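Local coordinates for murein peptide amidase A (Escherichia coli O157:H7, PDB 5HXD), which probably hydrolyses the gamma-D-glutamyl-diaminopimelic acid amide bond of murein tripeptide, as a zinc-dependent amidase of the peptidase M14 family, at residues A[31-37]-A[71-77]; A[141-146]-A[195-199]; A[177-181]-A[223-227]; A[10-14]-A[60-65]. One frame throughout, in Å; residues are numbered along the deposited sequence.

Overall arrangement
From the N terminus, contact 4 comes first: it closes the loop from 10-14, ahead of strand 18-22, to helix 53-65. Before that loop is complete, contact 1 opens at 31-37 and ends on strand 74-76, so the two cross, and they also touch, as when Leu77 packs on Phe13. Contacts 2 and 3 form a second crossing pair, 141-146 with 195-199 and 177-181 with 223-227, but lie on opposite sides of the chain's centre, about 25 Å apart between centres. Helix 136-148 joins contact 2 to contact 1 through Leu144 and Trp31, while Leu224 and Met227 join contact 3 to helix 53-65 in contact 4. Contacts 1, 3 and 4 also reach the second subunit.

Contact 1. Residues A[31-37]-A[71-77]; sequences WFPAPAA and RRHHVVL
Phe32 and Val75 pair through two backbone bonds, from Phe32 N to Val75 O at 2.7 Å and from Val75 N to Phe32 O at 3.1 Å. This makes a single antiparallel bridge, a hydrogen-bonded pair. Side-chain donors and acceptors extend the polar link. Arg71 NH1 gives a bond to Phe32 O at 2.9 Å, approaching from the opposite face of the carbonyl plane to Val75 N, so one oxygen is gripped twice. A bend in the arginine chain at chi3 (62°) turns the guanidinium back to this carbonyl; its NH2 adds only weak bonds to Phe32 O and Pro33 O. His74 ND1 serves as acceptor for Ala34 N, at 2.7 Å and almost straight (176°).

In the fold, strand 74-76 is an outermost strand of the mixed sheet, bonded along its inner side to strand 43-45. The chain leaving strand 28-31 thus covers the other side of that edge for one bridge only.

Aromatic and apolar contacts flank the bonds. The edge of Trp31 is turned to the face of His74 in an offset edge-to-face pair, centroids 5.7 Å apart and planes at 61°. Pro35 CD sits over one face of the Arg71 guanidinium. Phe32 CE2 reaches Leu77 CD1 at 3.6 Å, and Leu86 of the second subunit packs on both residues.

Contact 2. Residues A[141-146]-A[195-199]; sequences LCQLIH and FGSWC
Trp198 and Cys142 meet because the indole is thrown outward from its helix, its CG trans to the backbone N (chi1 -176°), while the cysteine sulfur is swung to the side of its own backbone N (chi1 -80°). These settings carry Cys142 SG over one face of the indole, 3.5 Å from the centroid of the Trp198 six-membered ring and 18° off its normal: a sulfur-aromatic contact. The methylene of Cys142 follows, with CB near CZ2 and CH2 of the same ring.

At the rim of the indole, Ile145 CD1 lies near the ring plane, 4.1 Å from Trp198 CZ3. Ile145 CD1 also lies at the edge of Phe195, in the plane of that ring, 3.5 Å from Phe195 CE1, and so bridges the two aromatic side chains. Leu141 crosses Phe195 at about a right angle, its CD2 3.7 Å from Phe195 CE1. His146 CE1 comes within 3.8 Å of Trp198 CZ2, and its imidazole is anchored to its own helix by a bond from His146 ND1 to Cys142 O at 2.9 Å.

The axes of segments 141-146 and 195-199 come no closer than 12.5 Å, so the large side chains span the interval, and side chains of strand 43-45, Leu43 and Leu45, add to the packing. Phe195 also lies about 6 Å, between side chains, from His157, a predicted zinc ligand. Chemically the interface is thus aromatic, aliphatic and sulfur contact, with its side-chain hydrogen bond kept inside one helix: cohesion rests on shape and dispersion.

Contact 3. Residues A[177-181]-A[223-227]; sequences QAFEL and YLFAM
Phe179 presents one face to Ala226, whose CB stands over the middle of the ring, 3.5 Å from the centroid and only 8° off the normal, a clear CH-pi contact. An edge of the same phenyl is directed at the face of Tyr223, in an edge-to-face pair with centroids 5.6 Å apart and planes at 64°; Phe179 CD1 and Tyr223 CD1 are 3.9 Å apart. Met227 SD lies at the Phe179 edge, 5.5 Å from the centroid, a Met-aromatic contact, and the chain of Met227, bent at chi2 and chi3, brings CE to 3.9 Å from Phe179 CZ.

With CG of Phe179 beside its own backbone N (chi1 -78°), the ring extends across to the start of helix 224-230. Backbone and methyl groups come close as well: Ala226 CB lies 3.2 Å from Ala178 O and 4.1 Å from Ala178 CB, and the CA atoms of these two alanines are the nearest pair across the segments. Helix 170-178 ends here in a Schellman motif, Glu180 having positive phi, and the chain then turns to Leu181, which packs loosely near Tyr223 OH and about 6 Å, between side chains, from Glu210, the predicted active-site residue.

Phe211 touches Phe179, Tyr223 and Met227, enlarging the aromatic cluster. The join between the end of one helix and the beginning of the other is therefore apolar, made of ring, methyl and thioether contacts.

Contact 4. Residues A[10-14]-A[60-65]; sequences RGAFP and SCALRT
Arg64, the residue with the most surface buried here, lies across Phe13 and points its guanidinium at the loop 10-14. Its CD sits over one face of the Phe13 ring, 3.9 Å from the centroid and 18° off the normal, a CH-pi contact; the guanidinium plane stands nearly perpendicular (89°) to that ring, and its cation-pi attraction is at most weak, with Arg64 CZ 5.7 Å from the centroid. The bend at chi3 (-70°) turns the head group so that NH1 faces Arg10 O. That bond is modelled too short to be read literally at this resolution. Nearer the chain, Arg64 NE donates to Ser60 OG at 3.2 Å, with the oxygen in the guanidinium plane, which holds the group's rotation.

Arg10 runs out extended from CG to NE and crosses Thr65 obliquely. Thr65 CG2 lies against one face of its guanidinium, 3.5 Å from Arg10 CZ, and Arg10 CD is 3.4 Å from Thr65 OG1. The charged end itself is bonded to Arg5 O through NE, and it meets Trp115 of the second subunit in a cation-pi contact.

Phe13 brings its edge to Ser60 OG and sets CE1 4.1 Å from Leu63 CD2. Ser60 OG is also bonded to Leu86 O of the second subunit, and Leu88 of that subunit packs on Phe13 and Arg64. Far from the zinc site, this is an N-terminal loop laid over the 60-65 part of helix 53-65, forming part of the homodimer interface.

Contact 1. Residues A[31-37]-A[71-77]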
loop_
_atom_site.group_PDB
_atom_site.type_symbol
_atom_site.label_atom_id
_atom_site.label_comp_id
_atom_site.label_asym_id
_atom_site.label_seq_id
_atom_site.Cartn_x
_atom_site.Cartn_y
_atom_site.Cartn_z
ATOM N N TRP A 31 9.795 -12.288 -3.559
ATOM C CA TRP A 31 10.728 -12.253 -2.437
ATOM C C TRP A 31 12.151 -12.011 -2.878
ATOM O O TRP A 31 12.510 -12.172 -4.046
ATOM C CB TRP A 31 10.670 -13.538 -1.605
ATOM C CG TRP A 31 11.209 -14.750 -2.282
ATOM C CD1 TRP A 31 10.751 -15.316 -3.440
ATOM C CD2 TRP A 31 12.296 -15.578 -1.833
ATOM N NE1 TRP A 31 11.484 -16.441 -3.738
ATOM C CE2 TRP A 31 12.439 -16.622 -2.772
ATOM C CE3 TRP A 31 13.154 -15.534 -0.733
ATOM C CZ2 TRP A 31 13.413 -17.616 -2.641
ATOM C CZ3 TRP A 31 14.116 -16.527 -0.597
ATOM C CH2 TRP A 31 14.241 -17.552 -1.549
ATOM N N PHE A 32 12.956 -11.636 -1.897
ATOM C CA PHE A 32 14.294 -11.159 -2.138
ATOM C C PHE A 32 15.250 -11.995 -1.332
ATOM O O PHE A 32 15.578 -11.619 -0.214
ATOM C CB PHE A 32 14.400 -9.683 -1.751
ATOM C CG PHE A 32 13.460 -8.795 -2.514
ATOM C CD1 PHE A 32 13.870 -8.172 -3.671
ATOM C CD2 PHE A 32 12.162 -8.604 -2.084
ATOM C CE1 PHE A 32 13.007 -7.372 -4.386
ATOM C CE2 PHE A 32 11.294 -7.795 -2.793
ATOM C CZ PHE A 32 11.721 -7.182 -3.945
ATOM N N PRO A 33 15.676 -13.144 -1.886
ATOM C CA PRO A 33 16.583 -14.070 -1.189
ATOM C C PRO A 33 17.893 -13.396 -0.792
ATOM O O PRO A 33 18.443 -12.610 -1.580
ATOM C CB PRO A 33 16.831 -15.193 -2.222
ATOM C CG PRO A 33 16.387 -14.653 -3.515
ATOM C CD PRO A 33 15.326 -13.623 -3.234
ATOM N N ALA A 34 18.369 -13.688 0.420
ATOM C CA ALA A 34 19.610 -13.106 0.932
ATOM C C ALA A 34 20.733 -13.544 0.030
ATOM O O ALA A 34 20.757 -14.701 -0.407
ATOM C CB ALA A 34 19.870 -13.521 2.376
ATOM N N PRO A 35 21.645 -12.610 -0.281
ATOM C CA PRO A 35 22.767 -12.839 -1.199
ATOM C C PRO A 35 23.548 -14.110 -0.831
ATOM O O PRO A 35 23.518 -15.060 -1.623
ATOM C CB PRO A 35 23.628 -11.583 -1.029
ATOM C CG PRO A 35 22.701 -10.550 -0.509
ATOM C CD PRO A 35 21.700 -11.271 0.332
ATOM N N ALA A 36 24.203 -14.137 0.335
ATOM C CA ALA A 36 24.869 -15.357 0.806
ATOM C C ALA A 36 24.196 -15.880 2.069
ATOM O O ALA A 36 24.679 -15.663 3.180
ATOM C CB ALA A 36 26.336 -15.106 1.065
ATOM N N ALA A 37 23.063 -16.554 1.896
ATOM C CA ALA A 37 22.325 -17.079 3.034
ATOM C C ALA A 37 23.156 -18.133 3.771
ATOM O O ALA A 37 23.806 -19.001 3.168
ATOM C CB ALA A 37 20.992 -17.655 2.594
ATOM N N ARG A 71 23.595 -7.631 3.048
ATOM C CA ARG A 71 22.310 -8.156 3.527
ATOM C C ARG A 71 22.456 -9.585 4.035
ATOM O O ARG A 71 22.932 -10.475 3.322
ATOM C CB ARG A 71 21.222 -8.087 2.432
ATOM C CG ARG A 71 19.784 -8.310 2.960
ATOM C CD ARG A 71 18.686 -7.651 2.074
ATOM N NE ARG A 71 18.645 -8.197 0.720
ATOM C CZ ARG A 71 18.022 -9.322 0.393
ATOM N NH1 ARG A 71 17.385 -10.011 1.322
ATOM N NH2 ARG A 71 18.034 -9.762 -0.856
ATOM N N ARG A 72 22.037 -9.806 5.272
ATOM C CA ARG A 72 22.154 -11.125 5.868
ATOM C C ARG A 72 20.866 -11.962 5.784
ATOM O O ARG A 72 20.913 -13.200 5.856
ATOM C CB ARG A 72 22.591 -10.986 7.330
ATOM C CG ARG A 72 23.765 -10.031 7.540
ATOM C CD ARG A 72 24.255 -10.063 8.978
ATOM N NE ARG A 72 25.582 -10.667 9.091
ATOM C CZ ARG A 72 26.711 -9.987 9.270
ATOM N NH1 ARG A 72 26.695 -8.660 9.362
ATOM N NH2 ARG A 72 27.860 -10.641 9.357
ATOM N N HIS A 73 19.728 -11.283 5.613
ATOM C CA HIS A 73 18.412 -11.902 5.790
ATOM C C HIS A 73 17.495 -11.783 4.569
ATOM O O HIS A 73 17.551 -10.806 3.837
ATOM C CB HIS A 73 17.719 -11.287 7.017
ATOM C CG HIS A 73 18.591 -11.231 8.242
ATOM N ND1 HIS A 73 19.342 -12.302 8.670
ATOM C CD2 HIS A 73 18.824 -10.232 9.131
ATOM C CE1 HIS A 73 20.003 -11.969 9.766
ATOM N NE2 HIS A 73 19.705 -10.715 10.065
ATOM N N HIS A 74 16.652 -12.797 4.369
ATOM C CA HIS A 74 15.662 -12.829 3.292
ATOM C C HIS A 74 14.525 -11.822 3.503
ATOM O O HIS A 74 14.172 -11.503 4.641
ATOM C CB HIS A 74 15.048 -14.228 3.163
ATOM C CG HIS A 74 16.048 -15.330 3.009
ATOM N ND1 HIS A 74 16.893 -15.417 1.927
ATOM C CD2 HIS A 74 16.315 -16.405 3.782
ATOM C CE1 HIS A 74 17.655 -16.489 2.048
ATOM N NE2 HIS A 74 17.323 -17.106 3.166
ATOM N N VAL A 75 13.924 -11.360 2.407
ATOM C CA VAL A 75 12.915 -10.300 2.480
ATOM C C VAL A 75 11.689 -10.561 1.608
ATOM O O VAL A 75 11.810 -10.871 0.419
ATOM C CB VAL A 75 13.521 -8.929 2.079
ATOM C CG1 VAL A 75 12.427 -7.855 1.979
ATOM C CG2 VAL A 75 14.612 -8.512 3.073
ATOM N N VAL A 76 10.518 -10.448 2.234
ATOM C CA VAL A 76 9.228 -10.366 1.546
ATOM C C VAL A 76 8.542 -9.020 1.846
ATOM O O VAL A 76 8.087 -8.779 2.966
ATOM C CB VAL A 76 8.289 -11.517 1.982
ATOM C CG1 VAL A 76 6.864 -11.302 1.445
ATOM C CG2 VAL A 76 8.866 -12.859 1.577
ATOM N N LEU A 77 8.473 -8.139 0.855
ATOM C CA LEU A 77 7.872 -6.817 1.061
ATOM C C LEU A 77 6.362 -6.880 1.264
ATOM O O LEU A 77 5.816 -6.144 2.086
ATOM C CB LEU A 77 8.179 -5.895 -0.114
ATOM C CG LEU A 77 9.638 -5.480 -0.238
ATOM C CD1 LEU A 77 9.863 -4.695 -1.504
ATOM C CD2 LEU A 77 9.992 -4.658 0.962
#

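Contact 2. Residues A[141-146]-A[195-199]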
loop_
_atom_site.group_PDB
_atom_site.type_symbol
_atom_site.label_atom_id
_atom_site.label_comp_id
_atom_site.label_asym_id
_atom_site.label_seq_id
_atom_site.Cartn_x
_atom_site.Cartn_y
_atom_site.Cartn_z
ATOM N N LEU A 141 3.480 -18.624 1.326
ATOM C CA LEU A 141 4.440 -18.239 2.348
ATOM C C LEU A 141 4.851 -19.440 3.199
ATOM O O LEU A 141 6.001 -19.551 3.567
ATOM C CB LEU A 141 3.884 -17.137 3.253
ATOM C CG LEU A 141 4.928 -16.562 4.223
ATOM C CD1 LEU A 141 5.947 -15.723 3.474
ATOM C CD2 LEU A 141 4.302 -15.767 5.352
ATOM N N CYS A 142 3.906 -20.321 3.521
ATOM C CA CYS A 142 4.183 -21.503 4.331
ATOM C C CYS A 142 5.193 -22.440 3.683
ATOM O O CYS A 142 6.020 -23.053 4.380
ATOM C CB CYS A 142 2.899 -22.277 4.614
ATOM S SG CYS A 142 1.923 -21.585 5.937
ATOM N N GLN A 143 5.123 -22.556 2.357
ATOM C CA GLN A 143 6.040 -23.416 1.625
ATOM C C GLN A 143 7.418 -22.776 1.450
ATOM O O GLN A 143 8.449 -23.467 1.527
ATOM C CB GLN A 143 5.448 -23.803 0.271
ATOM C CG GLN A 143 4.422 -24.930 0.371
ATOM C CD GLN A 143 4.859 -26.056 1.333
ATOM O OE1 GLN A 143 6.008 -26.537 1.284
ATOM N NE2 GLN A 143 3.943 -26.470 2.221
ATOM N N LEU A 144 7.427 -21.466 1.218
ATOM C CA LEU A 144 8.651 -20.675 1.211
ATOM C C LEU A 144 9.456 -20.933 2.488
ATOM O O LEU A 144 10.635 -21.275 2.426
ATOM C CB LEU A 144 8.322 -19.179 1.079
ATOM C CG LEU A 144 9.461 -18.156 1.046
ATOM C CD1 LEU A 144 10.128 -18.114 -0.317
ATOM C CD2 LEU A 144 8.958 -16.781 1.434
ATOM N N ILE A 145 8.805 -20.798 3.641
ATOM C CA ILE A 145 9.494 -20.927 4.923
ATOM C C ILE A 145 9.948 -22.381 5.196
ATOM O O ILE A 145 10.870 -22.602 5.975
ATOM C CB ILE A 145 8.598 -20.374 6.081
ATOM C CG1 ILE A 145 8.222 -18.926 5.776
ATOM C CG2 ILE A 145 9.314 -20.419 7.427
ATOM C CD1 ILE A 145 7.380 -18.244 6.838
ATOM N N HIS A 146 9.331 -23.360 4.532
ATOM C CA HIS A 146 9.802 -24.751 4.597
ATOM C C HIS A 146 11.023 -24.945 3.712
ATOM O O HIS A 146 12.018 -25.524 4.142
ATOM C CB HIS A 146 8.709 -25.737 4.184
ATOM C CG HIS A 146 7.827 -26.179 5.317
ATOM N ND1 HIS A 146 6.544 -25.721 5.478
ATOM C CD2 HIS A 146 8.062 -27.041 6.336
ATOM C CE1 HIS A 146 6.011 -26.282 6.559
ATOM N NE2 HIS A 146 6.910 -27.081 7.091
ATOM N N PHE A 195 0.060 -15.953 12.018
ATOM C CA PHE A 195 1.324 -16.385 11.450
ATOM C C PHE A 195 2.261 -16.814 12.587
ATOM O O PHE A 195 2.927 -17.850 12.509
ATOM C CB PHE A 195 1.941 -15.271 10.602
ATOM C CG PHE A 195 3.360 -15.528 10.191
ATOM C CD1 PHE A 195 3.663 -16.509 9.260
ATOM C CD2 PHE A 195 4.397 -14.798 10.745
ATOM C CE1 PHE A 195 4.973 -16.756 8.886
ATOM C CE2 PHE A 195 5.699 -15.034 10.380
ATOM C CZ PHE A 195 5.990 -16.013 9.441
ATOM N N GLY A 196 2.274 -16.032 13.659
ATOM C CA GLY A 196 3.042 -16.367 14.836
ATOM C C GLY A 196 2.583 -17.648 15.494
ATOM O O GLY A 196 3.394 -18.384 16.045
ATOM N N SER A 197 1.285 -17.919 15.448
ATOM C CA SER A 197 0.754 -19.158 15.999
ATOM C C SER A 197 1.265 -20.359 15.206
ATOM O O SER A 197 1.512 -21.437 15.761
ATOM C CB SER A 197 -0.773 -19.147 15.996
ATOM O OG SER A 197 -1.299 -18.473 17.121
ATOM N N TRP A 198 1.395 -20.170 13.898
ATOM C CA TRP A 198 1.898 -21.213 13.029
ATOM C C TRP A 198 3.394 -21.413 13.269
ATOM O O TRP A 198 3.915 -22.521 13.243
ATOM C CB TRP A 198 1.643 -20.846 11.578
ATOM C CG TRP A 198 2.034 -21.901 10.596
ATOM C CD1 TRP A 198 1.398 -23.083 10.361
ATOM C CD2 TRP A 198 3.136 -21.851 9.686
ATOM N NE1 TRP A 198 2.036 -23.778 9.362
ATOM C CE2 TRP A 198 3.104 -23.040 8.929
ATOM C CE3 TRP A 198 4.143 -20.913 9.435
ATOM C CZ2 TRP A 198 4.033 -23.314 7.945
ATOM C CZ3 TRP A 198 5.063 -21.190 8.473
ATOM C CH2 TRP A 198 5.001 -22.378 7.728
ATOM N N CYS A 199 4.076 -20.304 13.495
ATOM C CA CYS A 199 5.492 -20.326 13.737
ATOM C C CYS A 199 5.831 -21.062 15.048
ATOM O O CYS A 199 6.764 -21.880 15.090
ATOM C CB CYS A 199 6.018 -18.889 13.747
ATOM S SG CYS A 199 6.377 -18.232 12.101
#

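Contact 3. Residues A[177-181]-A[223-227]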
loop_
_atom_site.group_PDB
_atom_site.type_symbol
_atom_site.label_atom_id
_atom_site.label_comp_id
_atom_site.label_asym_id
_atom_site.label_seq_id
_atom_site.Cartn_x
_atom_site.Cartn_y
_atom_site.Cartn_z
ATOM N N GLN A 177 15.036 -1.294 20.982
ATOM C CA GLN A 177 15.930 -0.160 21.124
ATOM C C GLN A 177 16.109 0.569 19.794
ATOM O O GLN A 177 15.946 1.787 19.727
ATOM C CB GLN A 177 17.280 -0.623 21.686
ATOM C CG GLN A 177 17.638 0.020 23.029
ATOM C CD GLN A 177 18.605 -0.818 23.867
ATOM O OE1 GLN A 177 19.002 -1.917 23.474
ATOM N NE2 GLN A 177 18.983 -0.294 25.035
ATOM N N ALA A 178 16.419 -0.184 18.740
ATOM C CA ALA A 178 16.634 0.377 17.399
ATOM C C ALA A 178 15.436 1.126 16.826
ATOM O O ALA A 178 15.618 2.081 16.070
ATOM C CB ALA A 178 17.048 -0.722 16.431
ATOM N N PHE A 179 14.213 0.710 17.152
ATOM C CA PHE A 179 13.028 1.375 16.571
ATOM C C PHE A 179 12.309 2.283 17.578
ATOM O O PHE A 179 11.275 2.877 17.263
ATOM C CB PHE A 179 12.024 0.341 16.023
ATOM C CG PHE A 179 12.399 -0.253 14.684
ATOM C CD1 PHE A 179 12.031 0.369 13.505
ATOM C CD2 PHE A 179 13.090 -1.454 14.607
ATOM C CE1 PHE A 179 12.361 -0.184 12.272
ATOM C CE2 PHE A 179 13.422 -2.009 13.383
ATOM C CZ PHE A 179 13.058 -1.372 12.215
ATOM N N GLU A 180 12.869 2.365 18.784
ATOM C CA GLU A 180 12.290 3.082 19.929
ATOM C C GLU A 180 10.842 2.706 20.227
ATOM O O GLU A 180 9.983 3.556 20.481
ATOM C CB GLU A 180 12.429 4.589 19.742
ATOM C CG GLU A 180 13.674 5.081 20.436
ATOM C CD GLU A 180 13.837 6.558 20.372
ATOM O OE1 GLU A 180 12.953 7.285 20.883
ATOM O OE2 GLU A 180 14.870 6.981 19.814
ATOM N N LEU A 181 10.614 1.401 20.258
ATOM C CA LEU A 181 9.324 0.841 20.583
ATOM C C LEU A 181 9.468 -0.064 21.781
ATOM O O LEU A 181 10.447 -0.800 21.888
ATOM C CB LEU A 181 8.760 0.056 19.400
ATOM C CG LEU A 181 8.366 0.903 18.209
ATOM C CD1 LEU A 181 7.848 -0.001 17.111
ATOM C CD2 LEU A 181 7.310 1.903 18.651
ATOM N N TYR A 223 12.718 5.785 10.476
ATOM C CA TYR A 223 12.952 4.359 10.757
ATOM C C TYR A 223 13.854 3.663 9.744
ATOM O O TYR A 223 14.061 2.442 9.813
ATOM C CB TYR A 223 11.612 3.609 10.823
ATOM C CG TYR A 223 10.823 3.897 12.072
ATOM C CD1 TYR A 223 11.464 4.249 13.239
ATOM C CD2 TYR A 223 9.441 3.827 12.083
ATOM C CE1 TYR A 223 10.763 4.526 14.382
ATOM C CE2 TYR A 223 8.722 4.100 13.231
ATOM C CZ TYR A 223 9.392 4.449 14.374
ATOM O OH TYR A 223 8.703 4.724 15.530
ATOM N N LEU A 224 14.388 4.438 8.805
ATOM C CA LEU A 224 15.156 3.871 7.702
ATOM C C LEU A 224 16.486 3.384 8.221
ATOM O O LEU A 224 17.029 2.410 7.715
ATOM C CB LEU A 224 15.349 4.899 6.585
ATOM C CG LEU A 224 16.077 4.461 5.309
ATOM C CD1 LEU A 224 15.648 3.072 4.899
ATOM C CD2 LEU A 224 15.824 5.451 4.170
ATOM N N PHE A 225 16.992 4.077 9.242
ATOM C CA PHE A 225 18.233 3.712 9.909
ATOM C C PHE A 225 18.089 2.320 10.507
ATOM O O PHE A 225 18.862 1.392 10.202
ATOM C CB PHE A 225 18.585 4.745 10.992
ATOM C CG PHE A 225 19.763 4.359 11.852
ATOM C CD1 PHE A 225 21.062 4.606 11.432
ATOM C CD2 PHE A 225 19.572 3.739 13.093
ATOM C CE1 PHE A 225 22.152 4.237 12.234
ATOM C CE2 PHE A 225 20.657 3.367 13.888
ATOM C CZ PHE A 225 21.946 3.623 13.457
ATOM N N ALA A 226 17.080 2.179 11.356
ATOM C CA ALA A 226 16.820 0.913 12.018
ATOM C C ALA A 226 16.545 -0.209 11.005
ATOM O O ALA A 226 17.143 -1.279 11.103
ATOM C CB ALA A 226 15.660 1.063 12.995
ATOM N N MET A 227 15.659 0.029 10.033
ATOM C CA MET A 227 15.319 -1.007 9.054
ATOM C C MET A 227 16.541 -1.513 8.290
ATOM O O MET A 227 16.728 -2.723 8.135
ATOM C CB MET A 227 14.279 -0.506 8.056
ATOM C CG MET A 227 13.609 -1.652 7.292
ATOM S SD MET A 227 12.668 -2.794 8.343
ATOM C CE MET A 227 11.288 -1.741 8.808
#

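Contact 4. Residues A[10-14]-A[60-65]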
loop_
_atom_site.group_PDB
_atom_site.type_symbol
_atom_site.label_atom_id
_atom_site.label_comp_id
_atom_site.label_asym_id
_atom_site.label_seq_id
_atom_site.Cartn_x
_atom_site.Cartn_y
_atom_site.Cartn_z
ATOM N N ARG A 10 18.261 4.997 -5.663
ATOM C CA ARG A 10 17.387 4.149 -4.864
ATOM C C ARG A 10 15.970 4.026 -5.462
ATOM O O ARG A 10 15.016 3.674 -4.768
ATOM C CB ARG A 10 17.327 4.686 -3.428
ATOM C CG ARG A 10 18.689 4.737 -2.700
ATOM C CD ARG A 10 18.541 5.457 -1.365
ATOM N NE ARG A 10 19.767 5.547 -0.580
ATOM C CZ ARG A 10 19.878 6.292 0.518
ATOM N NH1 ARG A 10 18.837 7.003 0.931
ATOM N NH2 ARG A 10 21.015 6.341 1.201
ATOM N N GLY A 11 15.830 4.305 -6.752
ATOM C CA GLY A 11 14.535 4.196 -7.399
ATOM C C GLY A 11 14.189 2.786 -7.852
ATOM O O GLY A 11 13.015 2.437 -8.022
ATOM N N ALA A 12 15.212 1.969 -8.070
ATOM C CA ALA A 12 14.978 0.594 -8.485
ATOM C C ALA A 12 15.465 -0.358 -7.411
ATOM O O ALA A 12 16.052 0.064 -6.411
ATOM C CB ALA A 12 15.657 0.302 -9.812
ATOM N N PHE A 13 15.204 -1.643 -7.619
ATOM C CA PHE A 13 15.683 -2.675 -6.718
ATOM C C PHE A 13 17.015 -3.235 -7.236
ATOM O O PHE A 13 17.193 -3.424 -8.449
ATOM C CB PHE A 13 14.646 -3.806 -6.573
ATOM C CG PHE A 13 13.450 -3.446 -5.723
ATOM C CD1 PHE A 13 13.566 -3.348 -4.344
ATOM C CD2 PHE A 13 12.206 -3.226 -6.307
ATOM C CE1 PHE A 13 12.487 -3.012 -3.555
ATOM C CE2 PHE A 13 11.101 -2.895 -5.520
ATOM C CZ PHE A 13 11.242 -2.789 -4.141
ATOM N N PRO A 14 17.963 -3.490 -6.319
ATOM C CA PRO A 14 19.132 -4.299 -6.679
ATOM C C PRO A 14 18.687 -5.693 -7.129
ATOM O O PRO A 14 17.710 -6.219 -6.584
ATOM C CB PRO A 14 19.943 -4.360 -5.374
ATOM C CG PRO A 14 18.946 -4.057 -4.276
ATOM C CD PRO A 14 17.976 -3.080 -4.903
ATOM N N SER A 60 10.907 -1.582 1.831
ATOM C CA SER A 60 11.266 -1.439 0.416
ATOM C C SER A 60 12.346 -0.381 0.234
ATOM O O SER A 60 13.161 -0.462 -0.689
ATOM C CB SER A 60 10.036 -1.074 -0.427
ATOM O OG SER A 60 10.372 -0.945 -1.806
ATOM N N CYS A 61 12.335 0.622 1.117
ATOM C CA CYS A 61 13.322 1.700 1.079
ATOM C C CYS A 61 14.641 1.202 1.630
ATOM O O CYS A 61 15.705 1.471 1.072
ATOM C CB CYS A 61 12.846 2.918 1.873
ATOM S SG CYS A 61 11.639 3.953 0.998
ATOM N N ALA A 62 14.558 0.466 2.729
ATOM C CA ALA A 62 15.736 -0.103 3.344
ATOM C C ALA A 62 16.397 -1.088 2.403
ATOM O O ALA A 62 17.603 -1.070 2.255
ATOM C CB ALA A 62 15.379 -0.765 4.633
ATOM N N LEU A 63 15.600 -1.927 1.752
ATOM C CA LEU A 63 16.116 -2.906 0.808
ATOM C C LEU A 63 16.784 -2.231 -0.385
ATOM O O LEU A 63 17.738 -2.757 -0.949
ATOM C CB LEU A 63 14.990 -3.827 0.351
ATOM C CG LEU A 63 15.252 -4.964 -0.637
ATOM C CD1 LEU A 63 16.305 -5.896 -0.131
ATOM C CD2 LEU A 63 13.973 -5.731 -0.838
ATOM N N ARG A 64 16.289 -1.052 -0.746
ATOM C CA ARG A 64 16.787 -0.280 -1.894
ATOM C C ARG A 64 17.919 0.680 -1.495
ATOM O O ARG A 64 18.531 1.315 -2.359
ATOM C CB ARG A 64 15.631 0.515 -2.558
ATOM C CG ARG A 64 14.721 -0.318 -3.478
ATOM C CD ARG A 64 13.600 0.488 -4.158
ATOM N NE ARG A 64 12.572 0.930 -3.209
ATOM C CZ ARG A 64 12.329 2.199 -2.886
ATOM N NH1 ARG A 64 13.029 3.172 -3.444
ATOM N NH2 ARG A 64 11.387 2.491 -1.995
ATOM N N THR A 65 18.188 0.781 -0.191
ATOM C CA THR A 65 19.189 1.710 0.351
ATOM C C THR A 65 20.488 1.018 0.736
ATOM O O THR A 65 21.539 1.297 0.161
ATOM C CB THR A 65 18.660 2.441 1.593
ATOM O OG1 THR A 65 17.623 3.346 1.201
ATOM C CG2 THR A 65 19.772 3.221 2.287
#